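Local coordinates for large adhesion protein (Lap) involved in biofilm formation (Marinobacter hydrocarbonoclasticus, PDB 6XI3), which probably mediates bacterial adhesion in biofilm formation, its tandem beta-sandwich repeats joined by calcium ions into an extended arm, at residues 314-325 with 399-409; 351-362 with 383-394. All coordinates share one frame; numbering follows the deposited sequence.

Both contacts involve the antiparallel sheet that runs 361-367, 349-356, 387-396, 402-411. Contact 2 pairs two neighbouring strands within it and is partly buried; contact 1 sets one of its edge strands, 402-411, beside strand 320-329 of the facing three-stranded sheet and lies mostly at the surface. Their chemistry follows this placement: regular backbone bonds carry most of contact 2, with a buried carboxylate and a sodium ion at its turn end, whereas in contact 1 side chains, a water and a calcium ion span the two segments. Ala-407 O and Val-391 N, 2.7 Å apart, tie the contacts together through a probable hydrogen bond. Along the chain, contact 2 is nested inside the loop closed by contact 1.

Contact 1: residues 314-325 with 399-409; sequences LDATTGALTVSL and NGNALTDSANG. With CA (calcium ion), chain B.
The side chain of Asp-315 extends with CG opposite the backbone N (chi1 -168°), while Asn-399 swings CG beside its own backbone N (chi1 -69°), and OD1 of each reaches the same calcium ion at 2.2 Å. The carboxylate and amide planes are turned 39° apart, and the metal accounts for the 2.9 Å approach of Asp-315 OD1 to Asn-399 OD1. The amide is fixed at its other end too: Asn-399 ND2 gives Leu-314 O a practically straight bond of 2.9 Å, with the acceptor lying in the amide plane. Further along, Leu-403 lays CD2 against Gly-319 C at 3.7 Å, and the CB atoms of Leu-321 and Leu-403 abut. The strands 320-325 and 402-409 run roughly parallel, without forming a regular sheet pair. Instead, the carboxylate of Asp-405 takes the place of a backbone acceptor, its OD2 receiving Val-323 N at 2.9 Å on the anti side, and water 2 links Leu-321 N to Thr-404 O. Thr-317 O, water 1, Asp-289 and Asp-343 complete the metal shell. Ligands from successive sandwich domains thus meet at one ion, the interdomain calcium site of this Ig-like tandem-repeat adhesin.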
# COMPACT_ATOMS: atom_id res chain seq x y z
N LEU A 314 6.00 -7.45 -34.05
CA LEU A 314 4.83 -7.03 -34.84
C LEU A 314 5.21 -7.26 -36.30
O LEU A 314 6.35 -6.89 -36.69
CB LEU A 314 4.51 -5.57 -34.54
CG LEU A 314 3.33 -4.95 -35.28
CD1 LEU A 314 2.06 -5.74 -35.06
CD2 LEU A 314 3.13 -3.48 -34.87
N ASP A 315 4.32 -7.93 -37.03
CA ASP A 315 4.53 -8.20 -38.48
C ASP A 315 3.18 -8.06 -39.17
O ASP A 315 2.66 -9.10 -39.63
CB ASP A 315 5.21 -9.55 -38.68
CG ASP A 315 5.71 -9.78 -40.10
OD1 ASP A 315 5.58 -8.85 -40.92
OD2 ASP A 315 6.27 -10.87 -40.36
N ALA A 316 2.61 -6.85 -39.18
CA ALA A 316 1.26 -6.59 -39.79
C ALA A 316 1.37 -6.46 -41.32
O ALA A 316 0.37 -6.65 -41.99
CB ALA A 316 0.65 -5.36 -39.16
N THR A 317 2.56 -6.21 -41.85
CA THR A 317 2.80 -6.01 -43.31
C THR A 317 3.93 -6.94 -43.78
O THR A 317 5.06 -6.86 -43.26
CB THR A 317 3.15 -4.55 -43.61
OG1 THR A 317 2.13 -3.71 -43.07
CG2 THR A 317 3.32 -4.26 -45.09
N THR A 318 3.64 -7.75 -44.77
CA THR A 318 4.57 -8.74 -45.36
C THR A 318 5.64 -7.97 -46.12
O THR A 318 5.25 -7.26 -46.99
CB THR A 318 3.80 -9.66 -46.30
OG1 THR A 318 2.82 -10.27 -45.47
CG2 THR A 318 4.65 -10.71 -46.98
N GLY A 319 6.91 -8.10 -45.78
CA GLY A 319 7.97 -7.46 -46.58
C GLY A 319 7.86 -7.90 -48.03
O GLY A 319 7.53 -9.09 -48.28
N ALA A 320 8.11 -6.98 -48.97
CA ALA A 320 8.29 -7.34 -50.39
C ALA A 320 9.16 -6.31 -51.10
O ALA A 320 9.21 -5.11 -50.70
CB ALA A 320 6.94 -7.50 -51.06
N LEU A 321 9.82 -6.77 -52.15
CA LEU A 321 10.55 -5.88 -53.07
C LEU A 321 10.33 -6.40 -54.50
O LEU A 321 10.46 -7.63 -54.71
CB LEU A 321 12.03 -5.87 -52.67
CG LEU A 321 12.88 -4.94 -53.54
CD1 LEU A 321 13.99 -4.27 -52.76
CD2 LEU A 321 13.41 -5.70 -54.75
N THR A 322 10.00 -5.50 -55.42
CA THR A 322 10.06 -5.76 -56.89
C THR A 322 11.17 -4.92 -57.53
O THR A 322 11.43 -3.82 -57.06
CB THR A 322 8.76 -5.39 -57.61
OG1 THR A 322 8.61 -3.97 -57.59
CG2 THR A 322 7.55 -6.08 -57.01
N VAL A 323 11.73 -5.40 -58.63
CA VAL A 323 12.61 -4.55 -59.49
C VAL A 323 12.15 -4.75 -60.94
O VAL A 323 11.65 -5.84 -61.26
CB VAL A 323 14.09 -4.89 -59.30
CG1 VAL A 323 14.42 -6.27 -59.83
CG2 VAL A 323 14.99 -3.85 -59.94
N SER A 324 12.32 -3.71 -61.75
CA SER A 324 11.99 -3.69 -63.19
C SER A 324 13.16 -3.10 -63.96
O SER A 324 13.73 -2.07 -63.54
CB SER A 324 10.70 -2.95 -63.45
OG SER A 324 10.54 -2.74 -64.85
N LEU A 325 13.54 -3.76 -65.06
CA LEU A 325 14.48 -3.16 -66.03
C LEU A 325 13.63 -2.41 -67.05
O LEU A 325 13.03 -3.06 -67.92
CB LEU A 325 15.33 -4.27 -66.65
CG LEU A 325 16.31 -3.83 -67.72
CD1 LEU A 325 17.23 -2.72 -67.23
CD2 LEU A 325 17.12 -5.03 -68.19
N ASN A 399 11.12 -6.45 -40.48
CA ASN A 399 11.23 -7.68 -39.64
C ASN A 399 12.58 -8.34 -39.89
O ASN A 399 12.73 -9.51 -39.53
CB ASN A 399 10.04 -8.62 -39.82
CG ASN A 399 8.79 -8.02 -39.25
OD1 ASN A 399 7.98 -7.47 -39.99
ND2 ASN A 399 8.64 -8.07 -37.94
N GLY A 400 13.51 -7.63 -40.54
CA GLY A 400 14.91 -8.10 -40.72
C GLY A 400 15.14 -9.02 -41.91
O GLY A 400 16.25 -9.57 -42.01
N ASN A 401 14.18 -9.21 -42.81
CA ASN A 401 14.35 -10.11 -43.99
C ASN A 401 15.12 -9.38 -45.10
O ASN A 401 14.96 -8.15 -45.24
CB ASN A 401 12.99 -10.67 -44.42
CG ASN A 401 12.49 -11.65 -43.38
OD1 ASN A 401 13.09 -12.70 -43.20
ND2 ASN A 401 11.50 -11.25 -42.60
N ALA A 402 15.99 -10.10 -45.81
CA ALA A 402 16.54 -9.69 -47.12
C ALA A 402 15.45 -9.86 -48.18
O ALA A 402 15.10 -10.99 -48.51
CB ALA A 402 17.78 -10.49 -47.47
N LEU A 403 14.86 -8.77 -48.62
CA LEU A 403 13.76 -8.79 -49.62
C LEU A 403 14.39 -8.56 -50.98
O LEU A 403 15.10 -7.54 -51.09
CB LEU A 403 12.78 -7.68 -49.30
CG LEU A 403 12.25 -7.74 -47.87
CD1 LEU A 403 11.50 -6.45 -47.59
CD2 LEU A 403 11.37 -8.99 -47.68
N THR A 404 14.20 -9.49 -51.92
CA THR A 404 14.90 -9.50 -53.23
C THR A 404 13.92 -9.72 -54.37
O THR A 404 12.76 -10.17 -54.15
CB THR A 404 16.02 -10.53 -53.32
OG1 THR A 404 15.43 -11.83 -53.27
CG2 THR A 404 17.07 -10.38 -52.25
N ASP A 405 14.40 -9.36 -55.56
CA ASP A 405 13.72 -9.58 -56.84
C ASP A 405 14.79 -9.50 -57.92
O ASP A 405 15.87 -8.96 -57.64
CB ASP A 405 12.55 -8.61 -57.07
CG ASP A 405 11.70 -9.03 -58.26
OD1 ASP A 405 11.72 -10.25 -58.58
OD2 ASP A 405 11.04 -8.16 -58.87
N SER A 406 14.54 -10.11 -59.06
CA SER A 406 15.42 -10.04 -60.25
C SER A 406 14.60 -9.63 -61.47
O SER A 406 13.34 -9.69 -61.44
CB SER A 406 16.18 -11.32 -60.46
OG SER A 406 15.30 -12.34 -60.91
N ALA A 407 15.29 -9.11 -62.47
CA ALA A 407 14.71 -8.86 -63.80
C ALA A 407 15.78 -9.16 -64.85
O ALA A 407 17.00 -9.17 -64.53
CB ALA A 407 14.21 -7.46 -63.87
N ASN A 408 15.32 -9.47 -66.04
CA ASN A 408 16.17 -10.00 -67.13
C ASN A 408 16.03 -9.03 -68.29
O ASN A 408 14.94 -8.47 -68.47
CB ASN A 408 15.76 -11.42 -67.54
CG ASN A 408 15.94 -12.44 -66.44
OD1 ASN A 408 14.97 -13.08 -66.04
ND2 ASN A 408 17.16 -12.58 -65.93
N GLY A 409 17.12 -8.85 -69.02
CA GLY A 409 17.09 -8.14 -70.30
C GLY A 409 18.31 -8.51 -71.09
O GLY A 409 18.90 -9.59 -70.82
CA CA B . 6.61 -7.03 -41.74
O HOH W 1 7.89 -8.47 -43.15
O HOH W 2 10.35 -9.67 -52.58

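Contact 2: residues 351-362 with 383-394; sequences NVTITDSTGNVV and SLVDGDLTVEAS. With NA (sodium ion), chain H; CA (calcium ion), chain C.
Asp-356 OD2 is gripped by two donors: Val-385 N at 2.9 Å on its anti side, and Asn-360 ND2 at 2.8 Å on its syn lone pair. OD1 accepts from Thr-358 N and Asn-360 N, from opposite faces of the carboxylate plane. With chi1 at 75°, CG stands between the backbone N and carbonyl carbon, opening the type I turn 356-359; the bond from Thr-358 N makes an Asx turn. Four N-H groups hold this buried carboxylate, which probably favours its charged form. Strands 351-356 and 387-394 are antiparallel neighbours (166°) in one sheet of the Ig-like beta-sandwich, with paired backbone bonds at Asn-351/Ser-394, Thr-353/Glu-392 and Thr-355/Thr-390. On the inward face, Ile-354 CG2 meets Leu-384 CD1 at 3.5 Å, the side chains crossing nearly at a right angle, while Ile-354 and Val-391 lie side by side, CG1 against CG2. Leu-337 and Val-335 of the facing sheet cover this layer. On the other face, water 4 donates to Thr-390 O. A sodium ion joins Ser-357 OG (2.7 Å), Val-385 O (2.6 Å) and Asp-388 O (2.8 Å), while Asp-386, its OD1 held by Ala-413 N, gives OD2 to a separate calcium ion shared with Asp-412 and Thr-414.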
# COMPACT_ATOMS: atom_id res chain seq x y z
N ASN A 351 20.23 -2.20 -52.58
CA ASN A 351 21.47 -2.61 -53.31
C ASN A 351 21.04 -3.28 -54.63
O ASN A 351 20.16 -4.19 -54.59
CB ASN A 351 22.40 -3.51 -52.47
CG ASN A 351 23.03 -2.78 -51.29
OD1 ASN A 351 22.43 -2.69 -50.22
ND2 ASN A 351 24.22 -2.24 -51.46
N VAL A 352 21.67 -2.88 -55.74
CA VAL A 352 21.36 -3.38 -57.10
C VAL A 352 22.64 -3.94 -57.72
O VAL A 352 23.69 -3.32 -57.57
CB VAL A 352 20.73 -2.29 -57.98
CG1 VAL A 352 20.55 -2.73 -59.42
CG2 VAL A 352 19.39 -1.82 -57.42
N THR A 353 22.56 -5.14 -58.30
CA THR A 353 23.63 -5.73 -59.15
C THR A 353 23.07 -5.96 -60.55
O THR A 353 21.88 -6.35 -60.68
CB THR A 353 24.15 -7.05 -58.56
OG1 THR A 353 22.99 -7.88 -58.55
CG2 THR A 353 24.75 -6.92 -57.17
N ILE A 354 23.87 -5.67 -61.57
CA ILE A 354 23.57 -6.04 -62.98
C ILE A 354 24.73 -6.95 -63.40
O ILE A 354 25.86 -6.47 -63.32
CB ILE A 354 23.46 -4.79 -63.86
CG1 ILE A 354 22.44 -3.80 -63.28
CG2 ILE A 354 23.13 -5.15 -65.29
CD1 ILE A 354 22.85 -2.38 -63.50
N THR A 355 24.43 -8.21 -63.71
CA THR A 355 25.40 -9.23 -64.12
C THR A 355 25.21 -9.51 -65.62
O THR A 355 24.08 -9.72 -66.04
CB THR A 355 25.25 -10.46 -63.23
OG1 THR A 355 25.29 -9.93 -61.90
CG2 THR A 355 26.31 -11.53 -63.48
N ASP A 356 26.29 -9.50 -66.38
CA ASP A 356 26.27 -9.85 -67.82
C ASP A 356 26.53 -11.36 -67.99
O ASP A 356 26.66 -12.07 -66.98
CB ASP A 356 27.26 -8.94 -68.54
CG ASP A 356 28.71 -9.29 -68.33
OD1 ASP A 356 29.00 -10.35 -67.70
OD2 ASP A 356 29.55 -8.51 -68.84
N SER A 357 26.59 -11.84 -69.24
CA SER A 357 26.57 -13.28 -69.59
C SER A 357 27.94 -13.93 -69.30
O SER A 357 28.01 -15.17 -69.39
CB SER A 357 26.17 -13.52 -71.03
OG SER A 357 26.90 -12.67 -71.90
N THR A 358 28.97 -13.15 -68.98
CA THR A 358 30.32 -13.71 -68.67
C THR A 358 30.67 -13.48 -67.20
O THR A 358 31.83 -13.76 -66.83
CB THR A 358 31.37 -13.19 -69.67
OG1 THR A 358 31.77 -11.86 -69.34
CG2 THR A 358 30.87 -13.22 -71.10
N GLY A 359 29.73 -13.01 -66.37
CA GLY A 359 29.93 -12.81 -64.92
C GLY A 359 30.46 -11.44 -64.50
O GLY A 359 30.72 -11.28 -63.32
N ASN A 360 30.63 -10.45 -65.40
CA ASN A 360 31.01 -9.07 -64.98
C ASN A 360 29.84 -8.45 -64.21
O ASN A 360 28.70 -8.85 -64.44
CB ASN A 360 31.37 -8.18 -66.16
CG ASN A 360 32.51 -8.74 -66.97
OD1 ASN A 360 33.54 -9.08 -66.41
ND2 ASN A 360 32.33 -8.79 -68.28
N VAL A 361 30.11 -7.58 -63.24
CA VAL A 361 29.03 -7.08 -62.34
C VAL A 361 29.17 -5.57 -62.24
O VAL A 361 30.30 -5.08 -62.13
CB VAL A 361 29.02 -7.76 -60.96
CG1 VAL A 361 27.97 -7.17 -60.03
CG2 VAL A 361 28.77 -9.26 -61.07
N VAL A 362 28.03 -4.88 -62.31
CA VAL A 362 27.90 -3.45 -61.93
C VAL A 362 27.10 -3.42 -60.63
O VAL A 362 26.04 -4.06 -60.58
CB VAL A 362 27.22 -2.59 -63.00
CG1 VAL A 362 26.80 -1.24 -62.43
CG2 VAL A 362 28.12 -2.41 -64.22
N SER A 383 30.92 -1.43 -68.93
CA SER A 383 31.85 -2.52 -68.52
C SER A 383 31.25 -3.90 -68.80
O SER A 383 31.99 -4.88 -68.65
CB SER A 383 32.24 -2.40 -67.05
OG SER A 383 31.13 -2.68 -66.21
N LEU A 384 29.96 -4.01 -69.13
CA LEU A 384 29.33 -5.33 -69.39
C LEU A 384 29.44 -5.66 -70.88
O LEU A 384 29.62 -4.72 -71.67
CB LEU A 384 27.86 -5.29 -68.95
CG LEU A 384 27.65 -4.92 -67.48
CD1 LEU A 384 26.19 -5.11 -67.05
CD2 LEU A 384 28.57 -5.75 -66.59
N VAL A 385 29.24 -6.92 -71.24
CA VAL A 385 29.36 -7.39 -72.65
C VAL A 385 27.97 -7.74 -73.18
O VAL A 385 27.06 -8.05 -72.37
CB VAL A 385 30.35 -8.56 -72.80
CG1 VAL A 385 31.73 -8.18 -72.32
CG2 VAL A 385 29.85 -9.83 -72.13
N ASP A 386 27.83 -7.73 -74.50
CA ASP A 386 26.54 -8.06 -75.15
C ASP A 386 26.07 -9.45 -74.71
O ASP A 386 26.91 -10.31 -74.44
CB ASP A 386 26.66 -7.93 -76.66
CG ASP A 386 26.68 -6.48 -77.10
OD1 ASP A 386 26.67 -5.55 -76.22
OD2 ASP A 386 26.65 -6.29 -78.31
N GLY A 387 24.75 -9.61 -74.68
CA GLY A 387 24.04 -10.84 -74.32
C GLY A 387 23.12 -10.57 -73.13
O GLY A 387 22.79 -9.39 -72.89
N ASP A 388 22.77 -11.63 -72.39
CA ASP A 388 21.79 -11.56 -71.28
C ASP A 388 22.30 -10.58 -70.22
O ASP A 388 23.53 -10.46 -70.02
CB ASP A 388 21.51 -12.95 -70.68
CG ASP A 388 20.60 -13.81 -71.55
OD1 ASP A 388 19.94 -13.26 -72.48
OD2 ASP A 388 20.54 -15.05 -71.29
N LEU A 389 21.35 -9.90 -69.58
CA LEU A 389 21.57 -9.07 -68.37
C LEU A 389 20.63 -9.62 -67.32
O LEU A 389 19.46 -9.88 -67.66
CB LEU A 389 21.23 -7.60 -68.63
CG LEU A 389 22.16 -6.81 -69.53
CD1 LEU A 389 21.79 -5.33 -69.49
CD2 LEU A 389 23.62 -6.99 -69.15
N THR A 390 21.12 -9.76 -66.09
CA THR A 390 20.30 -10.07 -64.91
C THR A 390 20.48 -8.95 -63.90
O THR A 390 21.63 -8.65 -63.55
CB THR A 390 20.68 -11.42 -64.29
OG1 THR A 390 20.59 -12.39 -65.33
CG2 THR A 390 19.75 -11.79 -63.14
N VAL A 391 19.38 -8.32 -63.53
CA VAL A 391 19.33 -7.24 -62.51
C VAL A 391 18.85 -7.91 -61.22
O VAL A 391 17.84 -8.63 -61.29
CB VAL A 391 18.37 -6.12 -62.95
CG1 VAL A 391 18.13 -5.11 -61.82
CG2 VAL A 391 18.88 -5.42 -64.21
N GLU A 392 19.57 -7.72 -60.12
CA GLU A 392 19.15 -8.19 -58.77
C GLU A 392 19.05 -6.96 -57.86
O GLU A 392 19.97 -6.14 -57.85
CB GLU A 392 20.12 -9.26 -58.28
CG GLU A 392 19.90 -9.70 -56.83
CD GLU A 392 18.78 -10.70 -56.62
OE1 GLU A 392 18.13 -11.10 -57.62
OE2 GLU A 392 18.55 -11.10 -55.46
N ALA A 393 17.94 -6.83 -57.13
CA ALA A 393 17.78 -5.77 -56.12
C ALA A 393 17.47 -6.40 -54.76
O ALA A 393 16.70 -7.38 -54.72
CB ALA A 393 16.71 -4.82 -56.57
N SER A 394 18.03 -5.82 -53.69
CA SER A 394 17.87 -6.28 -52.29
C SER A 394 17.71 -5.11 -51.33
O SER A 394 18.39 -4.07 -51.47
CB SER A 394 19.01 -7.13 -51.87
OG SER A 394 18.63 -7.86 -50.71
NA NA H . 25.87 -10.20 -71.52
CA CA C . 25.73 -7.20 -80.40
O HOH W 3 20.29 -3.84 -48.72
O HOH W 4 22.90 -9.37 -60.98
O HOH W 5 24.72 -9.01 -79.42